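Local coordinates for protein BexL (Amycolatopsis orientalis, PDB 4XRW) that probably cyclises and aromatises the poly-beta-keto intermediate of a type II polyketide synthase in the BE-7585A pathway, as a di-domain aromatase/cyclase, at residues A42-A45 / N46-R49; E116-S119 / A120-K124; A195-W198 / A199-P203. All blocks are in the same frame, centred on the assembly; numbering follows the deposited sequence.

Interaction 1 of 3, residues A42-A45 / N46-R49; sequences AEVA and NWPR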
loop_
_atom_site.group_PDB
_atom_site.type_symbol
_atom_site.label_atom_id
_atom_site.label_comp_id
_atom_site.label_asym_id
_atom_site.label_seq_id
_atom_site.Cartn_x
_atom_site.Cartn_y
_atom_site.Cartn_z
ATOM N N ALA A 42 -4.528 -0.606 -14.103
ATOM C CA ALA A 42 -3.482 -1.023 -15.039
ATOM C C ALA A 42 -2.091 -0.630 -14.527
ATOM O O ALA A 42 -1.126 -1.408 -14.655
ATOM C CB ALA A 42 -3.733 -0.425 -16.413
ATOM N N GLU A 43 -1.989 0.557 -13.941
ATOM C CA GLU A 43 -0.711 1.077 -13.447
ATOM C C GLU A 43 -0.526 0.748 -11.946
ATOM O O GLU A 43 -1.131 1.373 -11.078
ATOM C CB GLU A 43 -0.631 2.574 -13.712
ATOM C CG GLU A 43 -0.721 2.892 -15.225
ATOM C CD GLU A 43 -0.509 4.374 -15.561
ATOM O OE1 GLU A 43 -0.238 5.185 -14.644
ATOM O OE2 GLU A 43 -0.616 4.718 -16.763
ATOM N N VAL A 44 0.288 -0.266 -11.672
ATOM C CA VAL A 44 0.284 -0.932 -10.359
ATOM C C VAL A 44 0.863 -0.098 -9.239
ATOM O O VAL A 44 0.711 -0.432 -8.071
ATOM C CB VAL A 44 1.048 -2.277 -10.427
ATOM C CG1 VAL A 44 0.458 -3.144 -11.541
ATOM C CG2 VAL A 44 2.521 -2.070 -10.643
ATOM N N ALA A 45 1.544 0.981 -9.583
ATOM C CA ALA A 45 2.012 1.907 -8.580
ATOM C C ALA A 45 0.788 2.444 -7.799
ATOM O O ALA A 45 0.914 2.890 -6.644
ATOM C CB ALA A 45 2.806 3.046 -9.237
ATOM N N ASN A 46 -0.394 2.368 -8.412
ATOM C CA ASN A 46 -1.623 2.866 -7.784
ATOM C C ASN A 46 -2.340 1.869 -6.877
ATOM O O ASN A 46 -3.286 2.226 -6.185
ATOM C CB ASN A 46 -2.626 3.317 -8.830
ATOM C CG ASN A 46 -2.130 4.489 -9.631
ATOM O OD1 ASN A 46 -1.925 5.570 -9.082
ATOM N ND2 ASN A 46 -1.910 4.283 -10.926
ATOM N N TRP A 47 -1.934 0.613 -6.902
ATOM C CA TRP A 47 -2.736 -0.384 -6.201
ATOM C C TRP A 47 -2.840 -0.109 -4.703
ATOM O O TRP A 47 -3.904 -0.296 -4.158
ATOM C CB TRP A 47 -2.175 -1.773 -6.423
ATOM C CG TRP A 47 -2.563 -2.382 -7.764
ATOM C CD1 TRP A 47 -2.984 -1.740 -8.875
ATOM C CD2 TRP A 47 -2.560 -3.779 -8.078
ATOM N NE1 TRP A 47 -3.239 -2.661 -9.895
ATOM C CE2 TRP A 47 -2.974 -3.912 -9.425
ATOM C CE3 TRP A 47 -2.229 -4.926 -7.354
ATOM C CZ2 TRP A 47 -3.052 -5.149 -10.055
ATOM C CZ3 TRP A 47 -2.314 -6.145 -7.971
ATOM C CH2 TRP A 47 -2.724 -6.249 -9.315
ATOM N N PRO A 48 -1.737 0.314 -4.052
ATOM C CA PRO A 48 -1.893 0.494 -2.592
ATOM C C PRO A 48 -2.965 1.536 -2.257
ATOM O O PRO A 48 -3.581 1.489 -1.181
ATOM C CB PRO A 48 -0.489 0.922 -2.139
ATOM C CG PRO A 48 0.425 0.173 -3.126
ATOM C CD PRO A 48 -0.318 0.399 -4.460
ATOM N N ARG A 49 -3.210 2.469 -3.180
ATOM C CA ARG A 49 -4.199 3.510 -2.903
ATOM C C ARG A 49 -5.625 3.050 -3.091
ATOM O O ARG A 49 -6.531 3.612 -2.486
ATOM C CB ARG A 49 -3.977 4.742 -3.806
ATOM C CG ARG A 49 -2.549 5.177 -3.974
ATOM C CD ARG A 49 -2.457 6.355 -4.950
ATOM N NE ARG A 49 -1.116 6.928 -4.946
ATOM C CZ ARG A 49 -0.835 8.195 -5.228
ATOM N NH1 ARG A 49 -1.808 9.046 -5.543
ATOM N NH2 ARG A 49 0.425 8.612 -5.184
#
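The carbonyl oxygen of Glu43 is gripped twice by Asn46, through one main-chain bond and one weak side-chain bond. Asn46 N bonds Glu43 O at 2.9 Å, a value to be read with some reserve because the modelled position of that nitrogen is strained. Asn46 ND2 adds the weak bond to Glu43 O at 3.0 Å. With CG turned anti to its carbonyl carbon (chi1 -64°), the Asn46 side chain folds back over the turn, and ND2 also rests against Glu43 CB at 3.5 Å. The carboxylate and the amide run alongside each other with planes only 20° apart, yet the polar end of Glu43 belongs to Arg39, to which OE1 makes a salt bridge.

One residue on, Trp47 N reaches Val44 O at 3.1 Å. Both main-chain bonds span three residues, the spacing of a 3-10 turn, which carries the chain from helix 34-42 into helix 47-50. In the helix-grip fold these short helices lie between the first two strands of the sheet. Val44 lies over one face of the Trp47 indole: its CA stands 4.0 Å from the centroid of the five-membered ring, a CH-pi contact, while CG1 lies 4.1 Å from CE2, nearer the rim. Phe51 meets the indole edge-to-face. A bound MES, probably from the crystallisation liquor, lies about 3 Å from the Trp47 side chain; such molecules often mark pockets. Held by the bond from NE1 to Val41 O and covered on one face by Val44, the indole is fixed where the MES lies.

Interaction 2 of 3, residues E116-S119 / A120-K124; sequences EPVS and AATAK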
loop_
_atom_site.group_PDB
_atom_site.type_symbol
_atom_site.label_atom_id
_atom_site.label_comp_id
_atom_site.label_asym_id
_atom_site.label_seq_id
_atom_site.Cartn_x
_atom_site.Cartn_y
_atom_site.Cartn_z
ATOM N N GLU A 116 -16.290 -0.151 -18.213
ATOM C CA GLU A 116 -17.221 0.328 -19.244
ATOM C C GLU A 116 -17.705 1.746 -18.908
ATOM O O GLU A 116 -18.101 2.026 -17.768
ATOM C CB GLU A 116 -18.409 -0.635 -19.379
ATOM C CG GLU A 116 -18.002 -2.023 -19.920
ATOM C CD GLU A 116 -19.120 -3.072 -19.891
ATOM O OE1 GLU A 116 -20.177 -2.805 -19.282
ATOM O OE2 GLU A 116 -18.923 -4.171 -20.476
ATOM N N PRO A 117 -17.641 2.665 -19.889
ATOM C CA PRO A 117 -18.186 3.992 -19.582
ATOM C C PRO A 117 -19.712 3.921 -19.580
ATOM O O PRO A 117 -20.280 3.313 -20.494
ATOM C CB PRO A 117 -17.647 4.861 -20.716
ATOM C CG PRO A 117 -17.538 3.912 -21.874
ATOM C CD PRO A 117 -17.248 2.542 -21.304
ATOM N N VAL A 118 -20.368 4.462 -18.558
ATOM C CA VAL A 118 -21.823 4.533 -18.605
ATOM C C VAL A 118 -22.237 6.009 -18.664
ATOM O O VAL A 118 -23.321 6.331 -19.126
ATOM C CB VAL A 118 -22.498 3.783 -17.414
ATOM C CG1 VAL A 118 -21.889 2.379 -17.241
ATOM C CG2 VAL A 118 -22.427 4.577 -16.142
ATOM N N SER A 119 -21.365 6.897 -18.199
ATOM C CA SER A 119 -21.458 8.323 -18.527
ATOM C C SER A 119 -20.043 8.896 -18.569
ATOM O O SER A 119 -19.070 8.141 -18.588
ATOM C CB SER A 119 -22.320 9.091 -17.525
ATOM O OG SER A 119 -21.663 9.252 -16.282
ATOM N N ALA A 120 -19.917 10.222 -18.582
ATOM C CA ALA A 120 -18.614 10.842 -18.772
ATOM C C ALA A 120 -17.787 10.872 -17.493
ATOM O O ALA A 120 -16.564 10.977 -17.549
ATOM C CB ALA A 120 -18.778 12.252 -19.309
ATOM N N ALA A 121 -18.458 10.792 -16.350
ATOM C CA ALA A 121 -17.808 10.914 -15.049
ATOM C C ALA A 121 -18.031 9.668 -14.199
ATOM O O ALA A 121 -17.672 9.631 -13.014
ATOM C CB ALA A 121 -18.339 12.146 -14.322
ATOM N N THR A 122 -18.631 8.654 -14.808
ATOM C CA THR A 122 -19.099 7.503 -14.062
ATOM C C THR A 122 -18.887 6.226 -14.903
ATOM O O THR A 122 -19.025 6.241 -16.134
ATOM C CB THR A 122 -20.586 7.730 -13.656
ATOM O OG1 THR A 122 -20.757 7.554 -12.245
ATOM C CG2 THR A 122 -21.496 6.830 -14.370
ATOM N N ALA A 123 -18.513 5.132 -14.237
ATOM C CA ALA A 123 -18.146 3.906 -14.942
ATOM C C ALA A 123 -18.634 2.654 -14.234
ATOM O O ALA A 123 -18.777 2.626 -13.019
ATOM C CB ALA A 123 -16.635 3.835 -15.115
ATOM N N LYS A 124 -18.878 1.628 -15.030
ATOM C CA LYS A 124 -19.214 0.305 -14.539
ATOM C C LYS A 124 -17.963 -0.566 -14.569
ATOM O O LYS A 124 -17.329 -0.713 -15.614
ATOM C CB LYS A 124 -20.312 -0.331 -15.393
ATOM C CG LYS A 124 -20.807 -1.659 -14.854
ATOM C CD LYS A 124 -21.770 -2.314 -15.831
ATOM C CE LYS A 124 -22.238 -3.669 -15.352
ATOM N NZ LYS A 124 -23.172 -4.322 -16.320
HETATM O O HOH W 1 -22.126 -4.548 -18.824
#
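This is the turn of the beta hairpin formed by strands 106-117 and 123-133, neighbours in the antiparallel sheet of the first domain. At its base Glu116 and Lys124 form a hydrogen-bonded pair: Glu116 N to Lys124 O and Lys124 N to Glu116 O, each 2.9 Å. Pro117 faces Ala123 in the next, non-hydrogen-bonded pair, where the proline's lack of an N-H costs the pairing nothing. Beyond it the loop is closed by a single acceptor. Thr122 O takes Val118 N at 3.3 Å and Ser119 N at 3.2 Å, both arriving from the same face of its plane.

On the face that carries Glu116 and Lys124, the two side chains lie side by side. Lys124, with CG anti to its backbone N (chi1 -174°), runs fully extended alongside the glutamate, and Lys124 NZ and Glu116 OE1 end 4.5 Å apart, beyond a direct salt bridge. A water joins them instead, donating to Glu116 OE1 at 2.7 Å and accepting from Lys124 NZ at 2.7 Å. Glu116 OE2 has its own salt bridge to Arg126. Val118 CG1 packs across the root of the lysine, 3.6 Å from Lys124 CB. Between a direct arginine bridge and a water-relayed lysine, the Glu116 carboxylate would probably favour its charged form.

Interaction 3 of 3, residues A195-W198 / A199-P203; sequences AALW and AERLP
Glu200 N bonds Leu197 O at 3.1 Å, and Leu202 N meets Trp198 O at 2.9 Å. Arg201 N makes a weak third bond to Trp198 O, at 3.3 Å, and that oxygen thus holds two successive N-H groups as the chain leaves the short helix.

A water supplies the other polar link. It donates to Ala196 O at 2.6 Å and to Glu200 OE2 at 3.1 Å, and accepts weakly from Ala199 N. Glu200 has CG between its backbone N and carbonyl carbon (chi1 79°), which turns the chain back toward Leu197 and brings CG to 3.2 Å from Leu197 O. A further bend at chi2 leaves the carboxylate on this water and beside Leu197 CD2.

Helix 198-201 is one of the small helices between the first two strands of the second helix-grip domain. Together with the residue after it, it spans the sheet and the long C-terminal helix 299-326: Trp198 touches Leu220 and Met222 on strand 217-225, Arg201 touches His324, and Leu202, just past the helix, reaches Thr317 and Phe320.

Two flat groups take a methyl over a face. Leu202 CD1 sits over the Trp198 indole, toward the rim, 3.5 Å from CG, in CH-pi contact with the five-membered ring. Ala195 CB covers the centre of the opposite face, and NE1 bonds Phe191 O, which holds the indole on both faces and by its N-H. Leu197 CD1 likewise lies over the middle of the Arg201 guanidinium, 3.6 Å from CZ. The extended arginine runs alongside the leucine, its aliphatic part passing Leu197 CB and Leu197 O.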
loop_
_atom_site.group_PDB
_atom_site.type_symbol
_atom_site.label_atom_id
_atom_site.label_comp_id
_atom_site.label_asym_id
_atom_site.label_seq_id
_atom_site.Cartn_x
_atom_site.Cartn_y
_atom_site.Cartn_z
ATOM N N ALA A 195 14.616 -1.766 12.388
ATOM C CA ALA A 195 13.757 -0.957 13.221
ATOM C C ALA A 195 13.649 -1.499 14.644
ATOM O O ALA A 195 13.247 -0.777 15.544
ATOM C CB ALA A 195 12.355 -0.821 12.579
ATOM N N ALA A 196 14.078 -2.737 14.864
ATOM C CA ALA A 196 14.084 -3.292 16.209
ATOM C C ALA A 196 14.958 -2.461 17.130
ATOM O O ALA A 196 14.751 -2.452 18.335
ATOM C CB ALA A 196 14.548 -4.741 16.185
ATOM N N LEU A 197 15.923 -1.745 16.542
ATOM C CA LEU A 197 16.869 -0.929 17.304
ATOM C C LEU A 197 16.399 0.499 17.536
ATOM O O LEU A 197 17.101 1.302 18.169
ATOM C CB LEU A 197 18.215 -0.923 16.571
ATOM C CG LEU A 197 18.856 -2.299 16.312
ATOM C CD1 LEU A 197 20.143 -2.143 15.548
ATOM C CD2 LEU A 197 19.129 -3.081 17.625
ATOM N N TRP A 198 15.232 0.860 17.001
ATOM C CA TRP A 198 14.767 2.238 17.106
ATOM C C TRP A 198 14.392 2.683 18.515
ATOM O O TRP A 198 14.388 3.873 18.781
ATOM C CB TRP A 198 13.568 2.466 16.175
ATOM C CG TRP A 198 13.882 2.563 14.737
ATOM C CD1 TRP A 198 15.101 2.463 14.134
ATOM C CD2 TRP A 198 12.938 2.773 13.684
ATOM N NE1 TRP A 198 14.985 2.613 12.777
ATOM C CE2 TRP A 198 13.669 2.812 12.467
ATOM C CE3 TRP A 198 11.555 2.944 13.650
ATOM C CZ2 TRP A 198 13.067 3.018 11.247
ATOM C CZ3 TRP A 198 10.952 3.148 12.420
ATOM C CH2 TRP A 198 11.708 3.167 11.234
ATOM N N ALA A 199 14.073 1.758 19.430
ATOM C CA ALA A 199 13.778 2.186 20.789
ATOM C C ALA A 199 15.050 2.732 21.466
ATOM O O ALA A 199 14.942 3.528 22.384
ATOM C CB ALA A 199 13.186 1.057 21.617
ATOM N N GLU A 200 16.224 2.326 20.997
ATOM C CA GLU A 200 17.485 2.822 21.580
ATOM C C GLU A 200 18.094 3.947 20.733
ATOM O O GLU A 200 18.976 4.676 21.206
ATOM C CB GLU A 200 18.471 1.657 21.795
ATOM C CG GLU A 200 19.231 1.160 20.596
ATOM C CD GLU A 200 19.463 -0.380 20.584
ATOM O OE1 GLU A 200 20.630 -0.806 20.354
ATOM O OE2 GLU A 200 18.486 -1.160 20.768
ATOM N N ARG A 201 17.594 4.139 19.512
ATOM C CA ARG A 201 18.214 5.090 18.555
ATOM C C ARG A 201 17.371 6.306 18.223
ATOM O O ARG A 201 17.904 7.286 17.693
ATOM C CB ARG A 201 18.572 4.385 17.247
ATOM C CG ARG A 201 19.599 3.291 17.390
ATOM C CD ARG A 201 19.788 2.541 16.134
ATOM N NE ARG A 201 20.983 1.718 16.202
ATOM C CZ ARG A 201 21.546 1.096 15.167
ATOM N NH1 ARG A 201 21.011 1.161 13.950
ATOM N NH2 ARG A 201 22.659 0.409 15.344
ATOM N N LEU A 202 16.069 6.266 18.512
ATOM C CA LEU A 202 15.198 7.371 18.209
ATOM C C LEU A 202 14.467 7.865 19.457
ATOM O O LEU A 202 13.962 7.064 20.241
ATOM C CB LEU A 202 14.176 6.989 17.130
ATOM C CG LEU A 202 14.721 6.541 15.774
ATOM C CD1 LEU A 202 13.560 6.089 14.903
ATOM C CD2 LEU A 202 15.512 7.608 15.042
ATOM N N PRO A 203 14.433 9.184 19.663
ATOM C CA PRO A 203 13.932 9.628 20.980
ATOM C C PRO A 203 12.410 9.497 21.161
ATOM O O PRO A 203 11.930 9.436 22.284
ATOM C CB PRO A 203 14.356 11.100 21.046
ATOM C CG PRO A 203 14.673 11.506 19.645
ATOM C CD PRO A 203 15.089 10.271 18.910
HETATM O O HOH W 2 15.435 -0.936 20.273
#

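In the fold
Interactions 1 and 3 occupy matching places in the two halves of BexL: each follows the first helix of its domain and sets a tryptophan, Trp47 or Trp198, against the sheet. Their centres are 32 Å apart. The centre of interaction 1 is about 9 Å from the centre of the chain, and there Pro48 O accepts from Lys249 NZ on strand 245-250 of the second domain's sheet. Interaction 2, in the same domain, has its centre 20 Å from that of interaction 1, with nearest atoms about 12 Å apart, which keeps it well away from the MES beside interaction 1. Interactions 2 and 3 lie on opposite sides of the chain's centre, 49 Å between centres.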